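Long-range contacts in dihydropteroate synthase 2 (Mycobacterium tuberculosis, PDB 2VP8), which seems to lack dihydropteroate synthase activity and probably has no role in folate metabolism, having very low affinity for the pterin substrate but binding the inhibitor dapsone: residues 35-40 with 117-122; 41-46 with 282-287; 121-126 with 142-147; 185-190 with 233-238; 273-278 with 296-301. All coordinates share one frame; numbering follows the deposited sequence.

Contact 1 (35-40 with 117-122); sequences RPVAGD and DQLISV
Arg35 slants across Leu119, with Arg35 CB 3.6 Å from Leu119 CB, and then runs back over the peptide oxygens of Asp117 and Gln118. The course of this chain follows from two torsions: CG stands beside the backbone N (chi1 -56°), and a bend at chi2 (-69°) turns CD and NE toward the start of the partner segment. The guanidinium stops short of the Asp117 carboxylate, leaving Arg35 NH1 and Asp117 OD1 4.5 Å apart, too far for a salt bridge. A water spans the gap, accepting from Arg35 NH1 at 3.0 Å and donating to Asp117 OD1 at 2.7 Å. The opposite charges probably still favour this approach, while Arg35 NH2, the other terminal nitrogen, forms a salt bridge with Asp139. Asp117 also meets Pro36 nearly at a right angle, its CB 3.6 Å from Pro36 CG, so the proline ring lies against the stem of the acid. A second water joins the backbones, donating to Pro36 O and accepting from Leu119 N at 2.7 Å. No direct hydrogen bond links the segments; this water carries the backbone link. Leu119 turns CD2 toward Val37 CG2, 4.3 Å away, adding a light apolar touch. Strand 35-37 pairs with strand 30-32 in a short N-terminal hairpin set against the start of strand 119-123, which bonds on one side to strand 81-85 and packs Ile120 against helix 98-114.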
# COMPACT_ATOMS: atom_id res chain seq x y z
N ARG B 35 9.07 20.71 -17.42
CA ARG B 35 9.97 19.56 -17.60
C ARG B 35 9.21 18.25 -17.80
O ARG B 35 8.19 18.01 -17.15
CB ARG B 35 10.91 19.41 -16.40
CG ARG B 35 11.75 20.64 -16.09
CD ARG B 35 12.77 20.89 -17.15
NE ARG B 35 13.57 22.05 -16.83
CZ ARG B 35 14.35 22.68 -17.70
NH1 ARG B 35 14.42 22.25 -18.96
NH2 ARG B 35 15.05 23.73 -17.32
N PRO B 36 9.74 17.38 -18.68
CA PRO B 36 9.19 16.04 -18.86
C PRO B 36 9.16 15.28 -17.54
O PRO B 36 10.13 15.30 -16.77
CB PRO B 36 10.17 15.37 -19.84
CG PRO B 36 11.38 16.24 -19.83
CD PRO B 36 10.89 17.61 -19.57
N VAL B 37 8.03 14.62 -17.30
CA VAL B 37 7.75 14.00 -16.03
C VAL B 37 6.85 12.81 -16.36
O VAL B 37 6.07 12.87 -17.32
CB VAL B 37 7.07 15.05 -15.11
CG1 VAL B 37 5.57 14.77 -14.90
CG2 VAL B 37 7.79 15.17 -13.78
N ALA B 38 6.97 11.71 -15.61
CA ALA B 38 6.18 10.50 -15.87
C ALA B 38 4.71 10.84 -16.03
O ALA B 38 4.18 11.66 -15.29
CB ALA B 38 6.37 9.49 -14.77
N GLY B 39 4.05 10.22 -17.01
CA GLY B 39 2.62 10.48 -17.27
C GLY B 39 1.67 9.36 -16.88
O GLY B 39 0.45 9.56 -16.86
N ASP B 40 2.21 8.20 -16.55
CA ASP B 40 1.42 7.00 -16.28
C ASP B 40 1.49 6.55 -14.81
O ASP B 40 1.22 5.39 -14.50
CB ASP B 40 1.87 5.86 -17.21
CG ASP B 40 3.34 5.51 -17.04
OD1 ASP B 40 4.12 6.32 -16.48
OD2 ASP B 40 3.74 4.40 -17.47
N ASP B 117 16.88 18.03 -19.35
CA ASP B 117 15.43 17.98 -19.25
C ASP B 117 14.94 17.49 -17.88
O ASP B 117 13.76 17.17 -17.71
CB ASP B 117 14.86 17.10 -20.36
CG ASP B 117 14.92 17.77 -21.71
OD1 ASP B 117 14.22 18.80 -21.88
OD2 ASP B 117 15.65 17.28 -22.60
N GLN B 118 15.85 17.45 -16.92
CA GLN B 118 15.51 16.92 -15.60
C GLN B 118 14.92 18.02 -14.75
O GLN B 118 15.44 19.13 -14.73
CB GLN B 118 16.75 16.34 -14.91
CG GLN B 118 16.48 15.76 -13.53
CD GLN B 118 15.49 14.61 -13.57
OE1 GLN B 118 15.70 13.64 -14.28
NE2 GLN B 118 14.41 14.72 -12.80
N LEU B 119 13.84 17.73 -14.06
CA LEU B 119 13.28 18.72 -13.18
C LEU B 119 14.08 18.72 -11.88
O LEU B 119 14.20 17.69 -11.22
CB LEU B 119 11.78 18.48 -12.99
CG LEU B 119 10.91 19.04 -11.87
CD1 LEU B 119 11.19 20.48 -11.53
CD2 LEU B 119 9.47 18.86 -12.26
N ILE B 120 14.68 19.86 -11.56
CA ILE B 120 15.53 20.00 -10.39
C ILE B 120 14.84 20.84 -9.34
O ILE B 120 14.32 21.92 -9.64
CB ILE B 120 16.89 20.65 -10.75
CG1 ILE B 120 17.66 19.81 -11.77
CG2 ILE B 120 17.74 20.86 -9.49
CD1 ILE B 120 18.74 20.58 -12.50
N SER B 121 14.83 20.35 -8.10
CA SER B 121 14.37 21.17 -6.98
C SER B 121 15.47 21.37 -5.95
O SER B 121 16.37 20.53 -5.81
CB SER B 121 13.12 20.57 -6.33
OG SER B 121 13.41 19.36 -5.68
N VAL B 122 15.40 22.49 -5.25
CA VAL B 122 16.38 22.79 -4.23
C VAL B 122 15.74 22.71 -2.84
O VAL B 122 14.71 23.35 -2.58
CB VAL B 122 17.11 24.15 -4.50
CG1 VAL B 122 16.12 25.29 -4.70
CG2 VAL B 122 18.11 24.47 -3.39
O HOH W 1 12.61 20.74 -20.80
O HOH W 2 12.14 15.81 -14.77

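Contact 2 (41-46 with 282-287); sequences RALIMA and GARMFR
The Phe286 ring presents an edge to Ala42, whose CB lies in the ring plane 4.0 Å from CE1, and Leu43 O comes near the same plane. The Arg287 guanidinium likewise receives Met45 SD at its edge, 3.9 Å from Arg287 NE, while the extended arginine chain passes the sulfur with CG at 3.6 Å. At the end of that chain, Arg287 NH2 forms salt bridges with Asp123 and Asp83. In the loop before strand 43-49, one face of the Arg41 guanidinium is overlaid, toward its rim, by Ile44 CD1. The Met45 chain runs out with CG anti to the backbone N (chi1 175°) and bends only at its last torsion, which brings its methyl end to that of Met285. Leu43 CD1 lies beside the Arg284 side chain, 3.8 Å from NE. Three backbone bonds hold the strands in parallel register: Leu43 N to Arg284 O at 2.6 Å, Phe286 N to Leu43 O at 2.8 Å, and Met45 N to Phe286 O at 2.7 Å. Leu43, Met45, Met285 and Arg287 share one face of the sheet, and Met45 reaches Leu140 and Asn142 from there. Ile44 and Phe286 lie on the other, against helix 291-306. Such pairing of the first barrel strand, 43-49, with the eighth, 285-288, closes the TIM barrel, the fold of the pterin-binding family.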
# COMPACT_ATOMS: atom_id res chain seq x y z
N ARG B 41 1.86 7.48 -13.93
CA ARG B 41 1.95 7.23 -12.49
C ARG B 41 2.22 8.52 -11.73
O ARG B 41 2.56 9.55 -12.34
CB ARG B 41 3.05 6.21 -12.16
CG ARG B 41 4.45 6.64 -12.58
CD ARG B 41 5.53 5.88 -11.83
NE ARG B 41 6.86 6.06 -12.44
CZ ARG B 41 7.62 7.14 -12.28
NH1 ARG B 41 7.20 8.16 -11.53
NH2 ARG B 41 8.80 7.21 -12.88
N ALA B 42 2.07 8.46 -10.41
CA ALA B 42 2.50 9.52 -9.51
C ALA B 42 4.02 9.71 -9.64
O ALA B 42 4.75 8.79 -10.02
CB ALA B 42 2.11 9.19 -8.10
N LEU B 43 4.48 10.91 -9.31
CA LEU B 43 5.87 11.27 -9.55
C LEU B 43 6.74 11.03 -8.35
O LEU B 43 6.26 11.00 -7.22
CB LEU B 43 5.99 12.73 -9.96
CG LEU B 43 5.00 13.21 -11.02
CD1 LEU B 43 5.16 14.72 -11.19
CD2 LEU B 43 5.20 12.43 -12.31
N ILE B 44 8.04 10.89 -8.61
CA ILE B 44 9.05 10.64 -7.59
C ILE B 44 10.05 11.79 -7.51
O ILE B 44 10.67 12.16 -8.52
CB ILE B 44 9.83 9.36 -7.89
CG1 ILE B 44 8.89 8.16 -8.06
CG2 ILE B 44 10.89 9.10 -6.79
CD1 ILE B 44 9.52 6.97 -8.77
N MET B 45 10.20 12.35 -6.31
CA MET B 45 11.23 13.33 -6.01
C MET B 45 12.36 12.62 -5.26
O MET B 45 12.16 12.10 -4.16
CB MET B 45 10.65 14.47 -5.18
CG MET B 45 11.66 15.49 -4.71
SD MET B 45 10.95 16.69 -3.55
CE MET B 45 10.49 17.99 -4.68
N ALA B 46 13.54 12.56 -5.87
CA ALA B 46 14.68 11.86 -5.32
C ALA B 46 15.56 12.81 -4.50
O ALA B 46 16.05 13.80 -5.02
CB ALA B 46 15.47 11.25 -6.43
N GLY B 282 -4.66 9.94 -4.76
CA GLY B 282 -4.41 10.98 -5.76
C GLY B 282 -3.25 11.91 -5.50
O GLY B 282 -3.12 12.96 -6.14
N ALA B 283 -2.39 11.54 -4.55
CA ALA B 283 -1.15 12.28 -4.31
C ALA B 283 -0.34 12.35 -5.61
O ALA B 283 -0.25 11.37 -6.33
CB ALA B 283 -0.35 11.61 -3.19
N ARG B 284 0.24 13.51 -5.91
CA ARG B 284 0.93 13.64 -7.19
C ARG B 284 2.42 13.24 -7.13
O ARG B 284 2.96 12.69 -8.09
CB ARG B 284 0.76 15.06 -7.76
CG ARG B 284 1.52 15.32 -9.06
CD ARG B 284 0.71 15.01 -10.33
NE ARG B 284 1.45 15.40 -11.54
CZ ARG B 284 1.54 16.64 -12.03
NH1 ARG B 284 0.94 17.67 -11.42
NH2 ARG B 284 2.22 16.87 -13.15
N MET B 285 3.06 13.51 -5.99
CA MET B 285 4.51 13.35 -5.89
C MET B 285 4.94 12.75 -4.56
O MET B 285 4.27 12.93 -3.54
CB MET B 285 5.20 14.70 -6.10
CG MET B 285 6.67 14.61 -6.42
SD MET B 285 7.29 16.08 -7.25
CE MET B 285 7.60 17.09 -5.82
N PHE B 286 6.07 12.05 -4.58
CA PHE B 286 6.61 11.40 -3.39
C PHE B 286 8.10 11.67 -3.25
O PHE B 286 8.89 11.37 -4.15
CB PHE B 286 6.34 9.90 -3.45
CG PHE B 286 4.90 9.53 -3.26
CD1 PHE B 286 4.05 9.43 -4.34
CD2 PHE B 286 4.40 9.30 -1.98
CE1 PHE B 286 2.71 9.12 -4.17
CE2 PHE B 286 3.06 8.98 -1.80
CZ PHE B 286 2.21 8.89 -2.90
N ARG B 287 8.46 12.24 -2.11
CA ARG B 287 9.86 12.53 -1.79
C ARG B 287 10.50 11.33 -1.10
O ARG B 287 10.08 10.95 -0.01
CB ARG B 287 9.95 13.77 -0.90
CG ARG B 287 11.31 14.40 -0.86
CD ARG B 287 11.25 15.67 -0.06
NE ARG B 287 12.52 16.37 -0.03
CZ ARG B 287 13.24 16.56 1.07
NH1 ARG B 287 12.79 16.13 2.24
NH2 ARG B 287 14.39 17.21 1.00

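Contact 3 (121-126 with 142-147); sequences SVDTWR and NDTWGG
Where strands 119-123 and 140-142 of the barrel run out into loops, the indoles of Trp125 and Trp145 meet above the C-terminal strand ends, the end that carries the active site in TIM-barrel enzymes. The two rings point the same way but are inclined, their five-membered rings 4.3 Å apart between centroids with planes at 51°. Trp125 has CG between its backbone N and carbonyl carbon (chi1 59°), which lays the ring between Trp145 on one face and Arg126 CG on the other, 3.5 Å above the plane. Deeper in, Asn142 N donates to Val122 O at 2.8 Å, and a weak bond from Thr124 N to Asn142 O follows. Asp143 CA then offers a CH contact to Thr124 O at 3.3 Å. Asp143 OD1 lies beside Trp125 CB and accepts from Trp145 N and Gly146 N, both at 3.1 Å and from the same face of the carboxylate. In the other segment Thr124 OG1 accepts from Arg126 N at 3.2 Å. Asp123 OD1 faces Thr144, which lies near His220, a residue that probably marks family members without synthase activity. An Asx turn and an ST turn thus brace the two loops through side-chain oxygens, and the linked polar groups of Asp123, Arg287, Asp83 and Asn142 beneath them probably correspond to the polar floor of the pterin pocket in active relatives.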
# COMPACT_ATOMS: atom_id res chain seq x y z
N SER B 121 14.83 20.35 -8.10
CA SER B 121 14.37 21.17 -6.98
C SER B 121 15.47 21.37 -5.95
O SER B 121 16.37 20.53 -5.81
CB SER B 121 13.12 20.57 -6.33
OG SER B 121 13.41 19.36 -5.68
N VAL B 122 15.40 22.49 -5.25
CA VAL B 122 16.38 22.79 -4.23
C VAL B 122 15.74 22.71 -2.84
O VAL B 122 14.71 23.35 -2.58
CB VAL B 122 17.11 24.15 -4.50
CG1 VAL B 122 16.12 25.29 -4.70
CG2 VAL B 122 18.11 24.47 -3.39
N ASP B 123 16.34 21.90 -1.97
CA ASP B 123 15.94 21.79 -0.57
C ASP B 123 16.57 22.91 0.29
O ASP B 123 17.63 22.72 0.90
CB ASP B 123 16.29 20.40 -0.01
CG ASP B 123 15.79 20.19 1.42
OD1 ASP B 123 15.24 21.13 2.02
OD2 ASP B 123 15.94 19.07 1.94
N THR B 124 15.91 24.06 0.34
CA THR B 124 16.38 25.19 1.13
C THR B 124 15.24 26.00 1.73
O THR B 124 14.15 26.08 1.15
CB THR B 124 17.30 26.13 0.31
OG1 THR B 124 17.78 27.19 1.15
CG2 THR B 124 16.57 26.73 -0.88
N TRP B 125 15.48 26.60 2.88
CA TRP B 125 14.51 27.47 3.52
C TRP B 125 14.90 28.94 3.40
O TRP B 125 14.10 29.82 3.70
CB TRP B 125 14.33 27.08 4.99
CG TRP B 125 15.59 27.14 5.80
CD1 TRP B 125 16.55 26.17 5.91
CD2 TRP B 125 16.03 28.24 6.62
NE1 TRP B 125 17.56 26.60 6.74
CE2 TRP B 125 17.27 27.86 7.19
CE3 TRP B 125 15.51 29.50 6.92
CZ2 TRP B 125 17.99 28.70 8.05
CZ3 TRP B 125 16.23 30.34 7.78
CH2 TRP B 125 17.45 29.93 8.33
N ARG B 126 16.13 29.18 2.95
CA ARG B 126 16.70 30.53 2.82
C ARG B 126 16.54 31.09 1.41
O ARG B 126 16.94 30.46 0.43
CB ARG B 126 18.18 30.53 3.21
CG ARG B 126 18.45 30.30 4.68
CD ARG B 126 19.94 30.41 4.97
NE ARG B 126 20.20 31.14 6.22
CZ ARG B 126 20.78 30.62 7.29
NH1 ARG B 126 21.18 29.35 7.29
NH2 ARG B 126 20.97 31.37 8.38
N ASN B 142 11.94 23.76 -2.92
CA ASN B 142 11.37 22.90 -1.92
C ASN B 142 11.67 23.45 -0.53
O ASN B 142 12.62 23.01 0.13
CB ASN B 142 11.89 21.48 -2.07
CG ASN B 142 11.14 20.48 -1.23
OD1 ASN B 142 10.10 20.80 -0.66
ND2 ASN B 142 11.66 19.26 -1.14
N ASP B 143 10.87 24.43 -0.11
CA ASP B 143 10.98 25.01 1.22
C ASP B 143 10.56 23.98 2.25
O ASP B 143 9.38 23.84 2.58
CB ASP B 143 10.13 26.29 1.33
CG ASP B 143 10.36 27.03 2.65
OD1 ASP B 143 10.91 26.42 3.60
OD2 ASP B 143 9.96 28.22 2.74
N THR B 144 11.56 23.27 2.77
CA THR B 144 11.36 22.16 3.68
C THR B 144 10.89 22.58 5.09
O THR B 144 10.51 21.73 5.91
CB THR B 144 12.63 21.27 3.74
OG1 THR B 144 12.32 20.02 4.36
CG2 THR B 144 13.76 21.96 4.51
N TRP B 145 10.93 23.89 5.37
CA TRP B 145 10.53 24.42 6.67
C TRP B 145 9.09 24.95 6.69
O TRP B 145 8.35 24.74 7.66
CB TRP B 145 11.51 25.49 7.14
CG TRP B 145 12.78 24.94 7.75
CD1 TRP B 145 13.83 24.38 7.08
CD2 TRP B 145 13.13 24.92 9.14
NE1 TRP B 145 14.81 24.00 7.97
CE2 TRP B 145 14.41 24.33 9.24
CE3 TRP B 145 12.49 25.35 10.32
CZ2 TRP B 145 15.07 24.15 10.47
CZ3 TRP B 145 13.15 25.17 11.54
CH2 TRP B 145 14.42 24.57 11.60
N GLY B 146 8.70 25.66 5.63
CA GLY B 146 7.30 26.08 5.47
C GLY B 146 7.10 27.52 5.01
O GLY B 146 6.10 27.83 4.36
N GLY B 147 8.03 28.39 5.35
CA GLY B 147 7.92 29.80 5.01
C GLY B 147 8.52 30.70 6.06
O GLY B 147 8.04 31.81 6.29

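Contact 4 (185-190 with 233-238); sequences TTRGVV and LRHVAD
The first turn of helix 186-207 stands beside the break between helices 227-234 and 236-241, the backbones coming nearest at Val190 and His235 with CA atoms 7.3 Å apart. These helices belong to the outer layer of the TIM barrel, and the contact lies at the protein surface. His235, the first residue beyond one helix and at the N-cap position of the next, points its ring at the neighbour. Val190 meets it from above: Val190 CG2 lies over one face, 3.8 Å from the ring centroid and 21° off the normal, in a CH-pi contact that is displaced toward the CG–ND1 side of the ring. The valine has CG1 anti to the backbone N (chi1 171°), which puts CG2 beside that N and over the imidazole. Arg187 takes the rim of the same ring, its NH1 3.6 Å from His235 CD2. Bent at chi2, the arginine chain brings its guanidinium to Asp238 from the opposite direction, and the carboxylate lies at the guanidinium edge with the two planes about perpendicular. A salt bridge joins Arg187 NH1 to Asp238 OD2 at 3.2 Å, though the position of that oxygen is doubtful. Arg187 NH2 has a further, long and weak ion pair with Asp191, and His235 ND1 a weak hydrogen bond to Leu231 O. Arg234 NH1 makes a weak hydrogen bond to Ile304 O of the second subunit. The other valine methyl, Val190 CG1, touches the stem of the histidine, 3.9 Å from His235 CB.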
# COMPACT_ATOMS: atom_id res chain seq x y z
N THR B 185 -13.07 18.72 16.61
CA THR B 185 -13.07 17.32 16.19
C THR B 185 -11.84 16.91 15.36
O THR B 185 -11.14 17.75 14.79
CB THR B 185 -14.37 16.95 15.41
OG1 THR B 185 -14.36 15.56 15.06
CG2 THR B 185 -14.52 17.81 14.15
N THR B 186 -11.60 15.60 15.31
CA THR B 186 -10.54 14.99 14.51
C THR B 186 -10.64 15.36 13.02
O THR B 186 -9.64 15.33 12.30
CB THR B 186 -10.53 13.44 14.69
OG1 THR B 186 -9.87 12.81 13.59
CG2 THR B 186 -11.96 12.91 14.82
N ARG B 187 -11.85 15.70 12.58
CA ARG B 187 -12.07 16.24 11.24
C ARG B 187 -11.46 17.64 11.12
O ARG B 187 -10.84 17.97 10.11
CB ARG B 187 -13.57 16.25 10.92
CG ARG B 187 -13.95 16.96 9.62
CD ARG B 187 -13.46 16.21 8.40
NE ARG B 187 -13.25 17.09 7.26
CZ ARG B 187 -12.88 16.68 6.05
NH1 ARG B 187 -12.68 15.39 5.81
NH2 ARG B 187 -12.70 17.56 5.07
N GLY B 188 -11.64 18.45 12.16
CA GLY B 188 -11.13 19.82 12.20
C GLY B 188 -9.62 19.93 12.11
O GLY B 188 -9.09 20.89 11.54
N VAL B 189 -8.92 18.94 12.66
CA VAL B 189 -7.46 18.89 12.60
C VAL B 189 -6.99 18.86 11.15
O VAL B 189 -6.04 19.54 10.78
CB VAL B 189 -6.90 17.67 13.37
CG1 VAL B 189 -5.39 17.60 13.28
CG2 VAL B 189 -7.33 17.73 14.83
N VAL B 190 -7.70 18.08 10.33
CA VAL B 190 -7.42 17.97 8.90
C VAL B 190 -7.74 19.30 8.21
O VAL B 190 -6.93 19.80 7.44
CB VAL B 190 -8.23 16.81 8.24
CG1 VAL B 190 -8.12 16.85 6.73
CG2 VAL B 190 -7.76 15.46 8.77
N LEU B 233 -2.48 11.18 6.57
CA LEU B 233 -2.41 10.06 5.64
C LEU B 233 -3.80 9.51 5.33
O LEU B 233 -4.13 9.27 4.17
CB LEU B 233 -1.55 8.93 6.20
CG LEU B 233 -0.09 8.89 5.79
CD1 LEU B 233 0.69 7.88 6.65
CD2 LEU B 233 0.01 8.56 4.31
N ARG B 234 -4.60 9.30 6.37
CA ARG B 234 -5.96 8.81 6.21
C ARG B 234 -6.75 9.75 5.31
O ARG B 234 -7.67 9.32 4.61
CB ARG B 234 -6.63 8.70 7.58
CG ARG B 234 -7.93 7.92 7.61
CD ARG B 234 -8.07 7.25 8.97
NE ARG B 234 -8.85 8.02 9.93
CZ ARG B 234 -8.64 8.02 11.24
NH1 ARG B 234 -7.66 7.33 11.79
NH2 ARG B 234 -9.42 8.76 12.00
N HIS B 235 -6.39 11.03 5.33
CA HIS B 235 -7.18 12.06 4.68
C HIS B 235 -6.56 12.65 3.43
O HIS B 235 -7.02 13.70 2.94
CB HIS B 235 -7.57 13.15 5.68
CG HIS B 235 -8.71 12.77 6.58
ND1 HIS B 235 -8.54 11.97 7.69
CD2 HIS B 235 -10.03 13.06 6.52
CE1 HIS B 235 -9.72 11.80 8.28
NE2 HIS B 235 -10.63 12.45 7.58
N VAL B 236 -5.55 11.97 2.88
CA VAL B 236 -4.89 12.39 1.64
C VAL B 236 -5.91 12.83 0.60
O VAL B 236 -5.82 13.94 0.11
CB VAL B 236 -3.93 11.31 1.07
CG1 VAL B 236 -3.42 11.69 -0.29
CG2 VAL B 236 -2.73 11.11 1.99
N ALA B 237 -6.90 11.99 0.30
CA ALA B 237 -8.01 12.33 -0.61
C ALA B 237 -8.54 13.74 -0.40
O ALA B 237 -8.75 14.48 -1.37
CB ALA B 237 -9.15 11.33 -0.48
N ASP B 238 -8.75 14.11 0.87
CA ASP B 238 -9.18 15.47 1.20
C ASP B 238 -8.13 16.50 0.78
O ASP B 238 -8.47 17.51 0.16
CB ASP B 238 -9.53 15.59 2.69
CG ASP B 238 -10.72 14.72 3.07
OD1 ASP B 238 -11.81 14.91 2.48
OD2 ASP B 238 -10.58 13.85 3.95

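Contact 5 (273-278 with 296-301); sequences AATALA and RVLEMV
Ala276 sits at the centre of the close part of this contact, lying between Val297 and Val301, which are one helical turn apart on the facing helix. Ala276 CB is 4.0 Å from Val297 CG1 and 4.1 Å from Val301 CG2. The same two methyls also reach the alanine backbone, with Val297 CG1 3.8 Å from Ala276 N and Val301 CG2 3.8 Å from Ala276 O. The small methyl of the alanine thus lets two branched side chains come up to the helix itself. Val297 has CG1 anti to its backbone N (chi1 164°), while Val301 uses its other branch, and the two methyls meet the alanine at the amide end and the carbonyl end of its residue. Helices 267-280 and 291-306 precede and follow strand 285-288 and pack side by side on the outside of the TIM barrel; the axes of the two short segments come within 9.3 Å and their directions differ by 38°. Thr275 and Leu298 belong to the same tight, buried part: Thr275 CG2 meets Leu298 CD2 at 3.8 Å, nearly at a right angle, and Val297 CG1 at 4.1 Å. The Thr275 hydroxyl turns back along its own helix to Thr271 O, leaving the methyl to face the neighbour. Thr275 and Leu298 also lie on Phe286 of the sheet. The loose side is the partly exposed flank of Arg296 and Glu299, which do not touch segment 273-278: Glu299 forms a salt bridge with Arg295 of its own helix, and Arg296 one with Glu269 of the second subunit. Ala276 packs against Leu277 of that second subunit, as Leu277 here does against its Ala276.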
# COMPACT_ATOMS: atom_id res chain seq x y z
N ALA B 273 3.36 0.76 2.18
CA ALA B 273 1.92 0.69 2.38
C ALA B 273 1.31 2.09 2.34
O ALA B 273 0.33 2.31 1.63
CB ALA B 273 1.60 0.01 3.69
N ALA B 274 1.91 3.02 3.09
CA ALA B 274 1.46 4.41 3.13
C ALA B 274 1.59 5.05 1.75
O ALA B 274 0.74 5.84 1.33
CB ALA B 274 2.25 5.18 4.15
N THR B 275 2.66 4.71 1.03
CA THR B 275 2.88 5.26 -0.29
C THR B 275 1.72 4.83 -1.17
O THR B 275 1.07 5.68 -1.79
CB THR B 275 4.24 4.80 -0.87
OG1 THR B 275 5.29 5.18 0.03
CG2 THR B 275 4.49 5.41 -2.25
N ALA B 276 1.46 3.52 -1.17
CA ALA B 276 0.40 2.92 -1.97
C ALA B 276 -0.92 3.64 -1.74
O ALA B 276 -1.54 4.15 -2.68
CB ALA B 276 0.27 1.46 -1.65
N LEU B 277 -1.33 3.70 -0.48
CA LEU B 277 -2.55 4.38 -0.08
C LEU B 277 -2.57 5.83 -0.53
O LEU B 277 -3.55 6.28 -1.13
CB LEU B 277 -2.74 4.27 1.44
CG LEU B 277 -3.58 3.08 1.92
CD1 LEU B 277 -3.08 1.73 1.41
CD2 LEU B 277 -3.71 3.05 3.44
N ALA B 278 -1.49 6.56 -0.28
CA ALA B 278 -1.42 7.96 -0.64
C ALA B 278 -1.56 8.13 -2.15
O ALA B 278 -2.32 8.99 -2.63
CB ALA B 278 -0.12 8.57 -0.13
N ARG B 296 8.15 1.15 -8.17
CA ARG B 296 7.44 -0.11 -8.34
C ARG B 296 6.07 -0.12 -7.64
O ARG B 296 5.14 -0.75 -8.13
CB ARG B 296 8.31 -1.29 -7.93
CG ARG B 296 9.42 -1.54 -8.95
CD ARG B 296 10.13 -2.86 -8.73
NE ARG B 296 10.93 -2.81 -7.51
CZ ARG B 296 12.24 -2.60 -7.47
NH1 ARG B 296 12.95 -2.42 -8.59
NH2 ARG B 296 12.85 -2.57 -6.29
N VAL B 297 5.97 0.57 -6.51
CA VAL B 297 4.70 0.68 -5.80
C VAL B 297 3.72 1.53 -6.62
O VAL B 297 2.60 1.10 -6.90
CB VAL B 297 4.89 1.28 -4.39
CG1 VAL B 297 3.57 1.77 -3.82
CG2 VAL B 297 5.53 0.25 -3.46
N LEU B 298 4.16 2.72 -7.02
CA LEU B 298 3.37 3.64 -7.84
C LEU B 298 2.94 3.04 -9.18
O LEU B 298 1.88 3.37 -9.69
CB LEU B 298 4.15 4.92 -8.10
CG LEU B 298 4.65 5.61 -6.83
CD1 LEU B 298 5.33 6.91 -7.21
CD2 LEU B 298 3.49 5.86 -5.87
N GLU B 299 3.77 2.18 -9.74
CA GLU B 299 3.41 1.46 -10.96
C GLU B 299 2.26 0.48 -10.70
O GLU B 299 1.35 0.34 -11.51
CB GLU B 299 4.63 0.73 -11.53
CG GLU B 299 5.61 1.67 -12.22
CD GLU B 299 6.90 1.00 -12.68
OE1 GLU B 299 7.11 -0.21 -12.44
OE2 GLU B 299 7.73 1.70 -13.29
N MET B 300 2.29 -0.17 -9.54
CA MET B 300 1.29 -1.16 -9.21
C MET B 300 -0.06 -0.47 -8.93
O MET B 300 -1.10 -0.93 -9.41
CB MET B 300 1.76 -2.01 -8.02
CG MET B 300 0.79 -3.05 -7.54
SD MET B 300 0.18 -4.20 -8.79
CE MET B 300 1.60 -5.25 -9.11
N VAL B 301 -0.01 0.63 -8.18
CA VAL B 301 -1.18 1.45 -7.91
C VAL B 301 -1.78 1.91 -9.23
O VAL B 301 -2.99 1.77 -9.48
CB VAL B 301 -0.83 2.67 -7.04
CG1 VAL B 301 -2.04 3.58 -6.85
CG2 VAL B 301 -0.31 2.21 -5.67

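In the fold
Contacts 1, 2 and 3 reach the eight-stranded parallel barrel sheet. Contact 1 sits at the start of strand 119-123 and contact 3 at its end, their centres 18 Å apart and Ser121 and Val122 common to both. Contact 2 joins strands 43-49 and 285-288, spanning most of the chain with contacts 3 and 4 falling between its segments; it touches contact 3 through the Arg287–Asp123 salt bridge, which links the closing strand pair to the C-terminal strand ends, where active relatives carry their site. Contact 5, 10 Å from contact 2 centre to centre, packs the helices before and after strand 285-288. Contact 4, centred about 20 Å from both, lies farther out and, like contact 5, reaches the second subunit.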